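Local atomic coordinates of D-isomer specific 2-hydroxyacid dehydrogenase family protein (Aeromonas salmonicida subsp. salmonicida, PDB entry 3HG7), a protein that probably acts as an NAD-binding oxidoreductase of the D-isomer specific 2-hydroxyacid dehydrogenase family. Residues Thr93-Ile98 with Asp287-Ile292; Arg216-Lys221 with Gly247-Ala252. The protein carries 1 engineered substitution. All blocks are in the same frame, centred on the assembly; numbering follows the deposited sequence.

Interaction 1: residues Thr93-Ile98 with Asp287-Ile292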
ATOM      1  N   THR A  93      -3.208  -7.253  14.845  1.00  9.97           N
ATOM      2  CA  THR A  93      -2.980  -5.851  14.461  1.00 10.41           C
ATOM      3  C   THR A  93      -2.150  -5.758  13.189  1.00 11.56           C
ATOM      4  O   THR A  93      -1.313  -6.614  12.913  1.00 11.00           O
ATOM      5  CB  THR A  93      -2.266  -5.059  15.559  1.00  8.77           C
ATOM      6  OG1 THR A  93      -1.055  -5.729  15.874  1.00 12.25           O
ATOM      7  CG2 THR A  93      -3.135  -4.957  16.836  1.00 11.64           C
ATOM      8  N   ASN A  94      -2.374  -4.712  12.411  1.00 11.97           N
ATOM      9  CA  ASN A  94      -1.552  -4.516  11.234  1.00 13.09           C
ATOM     10  C   ASN A  94      -0.683  -3.302  11.445  1.00 12.97           C
ATOM     11  O   ASN A  94      -0.587  -2.807  12.579  1.00 13.24           O
ATOM     12  CB  ASN A  94      -2.429  -4.421   9.994  1.00 14.57           C
ATOM     13  CG  ASN A  94      -3.190  -3.112   9.915  1.00 18.59           C
ATOM     14  OD1 ASN A  94      -3.473  -2.475  10.938  1.00 15.72           O
ATOM     15  ND2 ASN A  94      -3.541  -2.704   8.693  1.00 15.22           N
ATOM     16  N   VAL A  95      -0.067  -2.812  10.360  1.00 12.55           N
ATOM     17  CA  VAL A  95       0.805  -1.657  10.386  1.00 13.36           C
ATOM     18  C   VAL A  95       0.056  -0.512   9.691  1.00 15.31           C
ATOM     19  O   VAL A  95      -0.409  -0.665   8.552  1.00 15.57           O
ATOM     20  CB  VAL A  95       2.203  -1.984   9.662  1.00 13.37           C
ATOM     21  CG1 VAL A  95       2.997  -0.717   9.461  1.00 21.94           C
ATOM     22  CG2 VAL A  95       3.008  -2.940  10.503  1.00 22.11           C
ATOM     23  N   ARG A  96      -0.146   0.596  10.403  1.00 15.67           N
ATOM     24  CA  ARG A  96      -0.737   1.773   9.774  1.00 17.66           C
ATOM     25  C   ARG A  96      -0.054   3.079  10.154  1.00 16.24           C
ATOM     26  O   ARG A  96       0.658   3.146  11.146  1.00 14.77           O
ATOM     27  CB  ARG A  96      -2.249   1.813  10.004  1.00 20.94           C
ATOM     28  CG  ARG A  96      -2.694   1.990  11.442  1.00 44.03           C
ATOM     29  CD  ARG A  96      -3.981   2.797  11.422  1.00 25.93           C
ATOM     30  NE  ARG A  96      -4.291   3.481  12.683  1.00 45.12           N
ATOM     31  CZ  ARG A  96      -3.669   4.569  13.141  1.00 28.46           C
ATOM     32  NH1 ARG A  96      -2.656   5.118  12.472  1.00 44.81           N
ATOM     33  NH2 ARG A  96      -4.055   5.094  14.304  1.00 45.14           N
ATOM     34  N   GLY A  97      -0.259   4.127   9.344  1.00 15.90           N
ATOM     35  CA  GLY A  97       0.206   5.447   9.716  1.00 16.57           C
ATOM     36  C   GLY A  97       1.662   5.786   9.422  1.00 18.01           C
ATOM     37  O   GLY A  97       2.096   6.922   9.679  1.00 18.34           O
ATOM     38  N   ILE A  98       2.417   4.843   8.856  1.00 17.28           N
ATOM     39  CA  ILE A  98       3.833   5.098   8.642  1.00 17.43           C
ATOM     40  C   ILE A  98       4.210   5.172   7.152  1.00 17.19           C
ATOM     41  O   ILE A  98       5.390   5.176   6.834  1.00 18.09           O
ATOM     42  CB  ILE A  98       4.716   4.048   9.353  1.00 18.89           C
ATOM     43  CG1 ILE A  98       4.380   2.625   8.863  1.00 19.36           C
ATOM     44  CG2 ILE A  98       4.545   4.164  10.910  1.00 19.55           C
ATOM     45  CD1 ILE A  98       5.380   1.520   9.269  1.00 18.13           C
ATOM     46  N   ASP A 287      12.620  -0.492  11.475  1.00 19.89           N
ATOM     47  CA  ASP A 287      12.737   0.535  12.513  1.00 21.91           C
ATOM     48  C   ASP A 287      11.365   1.103  12.870  1.00 20.64           C
ATOM     49  O   ASP A 287      11.065   1.315  14.051  1.00 20.58           O
ATOM     50  CB  ASP A 287      13.715   1.656  12.107  1.00 26.09           C
ATOM     51  CG  ASP A 287      15.164   1.176  12.027  1.00 38.03           C
ATOM     52  OD1 ASP A 287      15.535   0.553  11.009  1.00 29.54           O
ATOM     53  OD2 ASP A 287      15.950   1.434  12.963  1.00 28.45           O
ATOM     54  N   ASP A 288      10.509   1.330  11.878  1.00 19.19           N
ATOM     55  CA  ASP A 288       9.195   1.896  12.184  1.00 19.88           C
ATOM     56  C   ASP A 288       8.183   0.871  12.664  1.00 18.25           C
ATOM     57  O   ASP A 288       7.352   1.170  13.525  1.00 17.56           O
ATOM     58  CB  ASP A 288       8.637   2.643  10.994  1.00 22.51           C
ATOM     59  CG  ASP A 288       9.375   3.944  10.739  1.00 32.76           C
ATOM     60  OD1 ASP A 288      10.161   4.397  11.600  1.00 25.47           O
ATOM     61  OD2 ASP A 288       9.156   4.526   9.682  1.00 25.60           O
ATOM     62  N   VAL A 289       8.263  -0.331  12.108  1.00 16.47           N
ATOM     63  CA  VAL A 289       7.369  -1.411  12.531  1.00 16.26           C
ATOM     64  C   VAL A 289       7.711  -1.828  13.983  1.00 14.57           C
ATOM     65  O   VAL A 289       6.817  -2.094  14.773  1.00 13.39           O
ATOM     66  CB  VAL A 289       7.436  -2.630  11.569  1.00 16.40           C
ATOM     67  CG1 VAL A 289       6.567  -3.796  12.091  1.00 15.99           C
ATOM     68  CG2 VAL A 289       6.985  -2.255  10.165  1.00 15.79           C
ATOM     69  N   ALA A 290       8.995  -1.864  14.337  1.00 14.14           N
ATOM     70  CA  ALA A 290       9.381  -2.261  15.694  1.00 15.09           C
ATOM     71  C   ALA A 290       8.860  -1.274  16.721  1.00 15.51           C
ATOM     72  O   ALA A 290       8.479  -1.658  17.828  1.00 15.21           O
ATOM     73  CB  ALA A 290      10.875  -2.400  15.810  1.00 13.99           C
ATOM     74  N   GLN A 291       8.843   0.006  16.348  1.00 15.15           N
ATOM     75  CA  GLN A 291       8.291   1.054  17.179  1.00 15.32           C
ATOM     76  C   GLN A 291       6.795   0.819  17.408  1.00 14.82           C
ATOM     77  O   GLN A 291       6.320   0.973  18.530  1.00 14.89           O
ATOM     78  CB  GLN A 291       8.545   2.422  16.505  1.00 16.66           C
ATOM     79  CG  GLN A 291       8.278   3.643  17.371  1.00 34.48           C
ATOM     80  CD  GLN A 291       8.589   4.966  16.641  1.00 20.03           C
ATOM     81  OE1 GLN A 291       8.453   6.047  17.222  1.00 35.21           O
ATOM     82  NE2 GLN A 291       9.011   4.876  15.383  1.00 34.49           N
ATOM     83  N   ILE A 292       6.069   0.412  16.362  1.00 13.89           N
ATOM     84  CA  ILE A 292       4.638   0.055  16.478  1.00 13.44           C
ATOM     85  C   ILE A 292       4.455  -1.143  17.409  1.00 13.48           C
ATOM     86  O   ILE A 292       3.570  -1.139  18.276  1.00 12.89           O
ATOM     87  CB  ILE A 292       3.998  -0.227  15.104  1.00 13.75           C
ATOM     88  CG1 ILE A 292       3.866   1.087  14.312  1.00 14.47           C
ATOM     89  CG2 ILE A 292       2.620  -0.865  15.232  1.00 14.72           C
ATOM     90  CD1 ILE A 292       3.472   0.869  12.833  1.00 14.70           C
TER
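V95, I98 and I292 bring their methyl groups together where the loop after strand 91-93 lies against a turn of helix 286-301. The tight part of the contact is a small apolar cluster centred on I292 CD1, which sits 3.8 Å from V95 CG1 and 4.0 Å from I98 CG2. I292 and I98 meet tip to tip, whereas V95 crosses I292 nearly at a right angle. The extended chi2 of I292 (170°) carries CD1 out from the helix to the loop, where it also comes within 4.0 Å of the carbonyl O of R96. One helical turn earlier, V289 turns both methyls to the same branch of V95: its CG1 and CG2 each lie 4.0 Å from V95 CG2. I98 holds CG1 between its backbone N and carbonyl carbon (chi1 58°), and CD1 ends 3.9 Å from D288 CB and 4.2 Å from V289 CG2. No hydrogen bond joins the two segments; the contact is mainly apolar. The packing loosens toward solvent. D288 offers only its CB to I98, the two side chains sliding past each other in opposite directions, and exposed R96 starts away from the helix at its CB, its NH2 making a weak, long ion pair with D307 OD1. On the buried side, Q72 of strand 70-73 touches both V95 and I292, and V289 leans on Y18 of helix 15-24. The helix segment thus lies between helix 15-24 and the loop that leads from edge strand 91-93 of the five-stranded parallel sheet into helix 100-115.

Interaction 2: residues Arg216-Lys221 with Gly247-Ala252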
ATOM      1  N   ARG A 216     -17.182   3.187 -18.725  1.00 49.11           N
ATOM      2  CA  ARG A 216     -17.921   4.365 -18.275  1.00 49.41           C
ATOM      3  C   ARG A 216     -16.962   5.349 -17.612  1.00 48.53           C
ATOM      4  O   ARG A 216     -16.894   6.522 -17.993  1.00 48.11           O
ATOM      5  CB  ARG A 216     -19.021   3.984 -17.276  1.00 50.37           C
ATOM      6  CG  ARG A 216     -19.442   2.521 -17.283  1.00 69.24           C
ATOM      7  CD  ARG A 216     -19.464   1.966 -15.858  1.00 51.80           C
ATOM      8  NE  ARG A 216     -19.685   3.037 -14.880  1.00 69.58           N
ATOM      9  CZ  ARG A 216     -19.381   2.962 -13.586  1.00 52.40           C
ATOM     10  NH1 ARG A 216     -18.822   1.863 -13.063  1.00 69.65           N
ATOM     11  NH2 ARG A 216     -19.641   4.008 -12.805  1.00 69.73           N
ATOM     12  N   PHE A 217     -16.212   4.836 -16.636  1.00 48.08           N
ATOM     13  CA  PHE A 217     -15.240   5.607 -15.873  1.00 47.75           C
ATOM     14  C   PHE A 217     -14.070   6.094 -16.718  1.00 47.29           C
ATOM     15  O   PHE A 217     -13.727   7.278 -16.692  1.00 47.01           O
ATOM     16  CB  PHE A 217     -14.711   4.759 -14.726  1.00 47.95           C
ATOM     17  CG  PHE A 217     -15.247   5.150 -13.390  1.00 48.42           C
ATOM     18  CD1 PHE A 217     -14.468   5.891 -12.513  1.00 48.66           C
ATOM     19  CD2 PHE A 217     -16.523   4.771 -12.988  1.00 48.65           C
ATOM     20  CE1 PHE A 217     -14.953   6.253 -11.253  1.00 48.22           C
ATOM     21  CE2 PHE A 217     -17.017   5.132 -11.723  1.00 48.42           C
ATOM     22  CZ  PHE A 217     -16.229   5.872 -10.863  1.00 48.80           C
ATOM     23  N   GLU A 218     -13.462   5.174 -17.460  1.00 47.29           N
ATOM     24  CA  GLU A 218     -12.261   5.479 -18.233  1.00 47.65           C
ATOM     25  C   GLU A 218     -12.529   6.602 -19.230  1.00 48.06           C
ATOM     26  O   GLU A 218     -11.601   7.275 -19.689  1.00 48.35           O
ATOM     27  CB  GLU A 218     -11.703   4.223 -18.917  1.00 47.84           C
ATOM     28  CG  GLU A 218     -11.286   3.081 -17.953  1.00 41.83           C
ATOM     29  CD  GLU A 218     -10.102   3.416 -17.046  1.00 48.60           C
ATOM     30  OE1 GLU A 218      -9.727   4.608 -16.957  1.00 42.12           O
ATOM     31  OE2 GLU A 218      -9.549   2.483 -16.406  1.00 41.97           O
ATOM     32  N   HIS A 219     -13.806   6.821 -19.542  1.00 48.28           N
ATOM     33  CA  HIS A 219     -14.206   8.017 -20.267  1.00 48.14           C
ATOM     34  C   HIS A 219     -13.915   9.227 -19.384  1.00 47.29           C
ATOM     35  O   HIS A 219     -14.820   9.889 -18.881  1.00 46.60           O
ATOM     36  CB  HIS A 219     -15.665   7.938 -20.714  1.00 48.86           C
ATOM     37  CG  HIS A 219     -15.867   7.098 -21.937  1.00 50.09           C
ATOM     38  ND1 HIS A 219     -16.285   5.784 -21.880  1.00 49.51           N
ATOM     39  CD2 HIS A 219     -15.688   7.379 -23.250  1.00 49.59           C
ATOM     40  CE1 HIS A 219     -16.365   5.297 -23.105  1.00 50.00           C
ATOM     41  NE2 HIS A 219     -16.010   6.244 -23.956  1.00 50.08           N
ATOM     42  N   CYS A 220     -12.616   9.465 -19.169  1.00 47.21           N
ATOM     43  CA  CYS A 220     -12.152  10.631 -18.426  1.00 46.61           C
ATOM     44  C   CYS A 220     -10.673  11.047 -18.568  1.00 44.90           C
ATOM     45  O   CYS A 220      -9.863  10.825 -17.660  1.00 45.61           O
ATOM     46  CB  CYS A 220     -12.516  10.525 -16.954  1.00 47.04           C
ATOM     47  SG  CYS A 220     -12.462  12.139 -16.251  1.00 58.06           S
ATOM     48  N   LYS A 221     -10.366  11.627 -19.725  1.00 42.74           N
ATOM     49  CA  LYS A 221      -9.233  12.548 -19.970  1.00 41.22           C
ATOM     50  C   LYS A 221      -8.030  11.934 -20.679  1.00 39.44           C
ATOM     51  O   LYS A 221      -7.421  10.986 -20.172  1.00 39.54           O
ATOM     52  CB  LYS A 221      -8.810  13.364 -18.735  1.00 41.23           C
ATOM     53  CG  LYS A 221      -8.781  14.873 -19.012  1.00 49.48           C
ATOM     54  CD  LYS A 221      -7.975  15.683 -18.003  1.00 41.05           C
ATOM     55  CE  LYS A 221      -8.397  17.151 -18.046  1.00 49.73           C
ATOM     56  NZ  LYS A 221      -7.305  18.131 -17.751  1.00 40.87           N
ATOM     57  N   GLY A 247      -6.535   5.606 -26.190  1.00 35.84           N
ATOM     58  CA  GLY A 247      -6.379   7.017 -25.834  1.00 35.32           C
ATOM     59  C   GLY A 247      -7.396   7.552 -24.843  1.00 34.87           C
ATOM     60  O   GLY A 247      -7.679   8.754 -24.824  1.00 35.73           O
ATOM     61  N   LYS A 248      -7.939   6.667 -24.015  1.00 33.87           N
ATOM     62  CA  LYS A 248      -8.925   7.055 -23.013  1.00 32.89           C
ATOM     63  C   LYS A 248      -8.252   7.571 -21.742  1.00 31.40           C
ATOM     64  O   LYS A 248      -8.863   8.306 -20.947  1.00 30.60           O
ATOM     65  CB  LYS A 248      -9.836   5.867 -22.695  1.00 33.20           C
ATOM     66  CG  LYS A 248     -11.311   6.229 -22.614  1.00 55.26           C
ATOM     67  CD  LYS A 248     -11.847   6.840 -23.918  1.00 34.06           C
ATOM     68  CE  LYS A 248     -12.410   5.771 -24.855  1.00 55.39           C
ATOM     69  NZ  LYS A 248     -13.466   6.321 -25.754  1.00 34.46           N
ATOM     70  N   LEU A 249      -6.988   7.177 -21.578  1.00 30.66           N
ATOM     71  CA  LEU A 249      -6.164   7.492 -20.413  1.00 29.40           C
ATOM     72  C   LEU A 249      -4.728   7.591 -20.907  1.00 27.32           C
ATOM     73  O   LEU A 249      -4.343   6.879 -21.840  1.00 27.54           O
ATOM     74  CB  LEU A 249      -6.286   6.379 -19.360  1.00 29.87           C
ATOM     75  CG  LEU A 249      -5.652   6.605 -17.988  1.00 33.30           C
ATOM     76  CD1 LEU A 249      -6.255   7.832 -17.322  1.00 30.00           C
ATOM     77  CD2 LEU A 249      -5.805   5.383 -17.104  1.00 29.96           C
ATOM     78  N   GLY A 250      -3.934   8.474 -20.300  1.00 25.18           N
ATOM     79  CA  GLY A 250      -2.590   8.753 -20.833  1.00 23.79           C
ATOM     80  C   GLY A 250      -1.612   7.661 -20.426  1.00 23.19           C
ATOM     81  O   GLY A 250      -0.899   7.074 -21.260  1.00 23.10           O
ATOM     82  N   MET A 251      -1.591   7.393 -19.133  1.00 22.64           N
ATOM     83  CA  MET A 251      -0.652   6.429 -18.579  1.00 22.66           C
ATOM     84  C   MET A 251      -1.270   5.815 -17.347  1.00 20.88           C
ATOM     85  O   MET A 251      -2.132   6.436 -16.707  1.00 20.32           O
ATOM     86  CB  MET A 251       0.661   7.130 -18.200  1.00 25.14           C
ATOM     87  CG  MET A 251       1.564   7.574 -19.385  1.00 36.62           C
ATOM     88  SD  MET A 251       2.793   6.356 -19.937  1.00 29.65           S
ATOM     89  CE  MET A 251       3.001   5.430 -18.412  1.00 36.38           C
ATOM     90  N   ALA A 252      -0.823   4.610 -16.990  1.00 19.59           N
ATOM     91  CA  ALA A 252      -1.189   4.019 -15.705  1.00 17.16           C
ATOM     92  C   ALA A 252       0.077   3.536 -14.966  1.00 17.12           C
ATOM     93  O   ALA A 252       0.981   2.994 -15.595  1.00 18.57           O
ATOM     94  CB  ALA A 252      -2.126   2.869 -15.906  1.00 16.88           C
TER
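K248 lies along the backbone of E218 and ends beside the H219 ring, joining two loops of the Rossmann-type NAD-binding domain: the one before strand 225-228 and the one between helix 237-245 and strand 251-254. From K248 CB, 3.8 Å from the carbonyl O of E218, the chain moves to CG, only 3.1 Å from that same oxygen. Bends at chi2 (59°) and chi3 (91°) then turn it toward the imidazole, with CD 3.9 Å from H219 CD2 and CE 3.7 Å from H219 NE2. NZ finishes 3.1 Å from H219 NE2, approaching the ring obliquely. H219 ND1 makes a weak hydrogen bond to S215 O. Deeper in, E218, bent at chi2, brings OE1 to 4.0 Å from L249 CD2, and both E218 and K248 touch A243 of helix 237-245. The side chain of K221 sets off from its CA away from the 247-252 segment, and its NZ makes a salt bridge to D196 OD1. Its carbonyl turns inward instead: K221 O approaches L249 CA at 3.7 Å and stands 3.1 Å from K248 O, two acceptors that form no hydrogen bond.

From the N terminus the chain first builds the five-stranded parallel sheet, and its last strand, 91-93, runs into the first half of interaction 1. Helix 100-115 then leads toward the seven-stranded parallel sheet of the NAD-binding domain. Within that domain, interaction 2 closes a short loop that includes strand 225-228 and helix 237-245, with 25 residues between its segments. After strand 274-276 the chain returns, and helix 286-301 completes interaction 1, with 188 residues between its segments. Both halves of interaction 2 fall within that span. Their centres are about 36 Å apart, on opposite sides of the chain's centre: one contact ties the returning helix to the N-terminal domain, the other joins neighbouring loops of the NAD-binding domain.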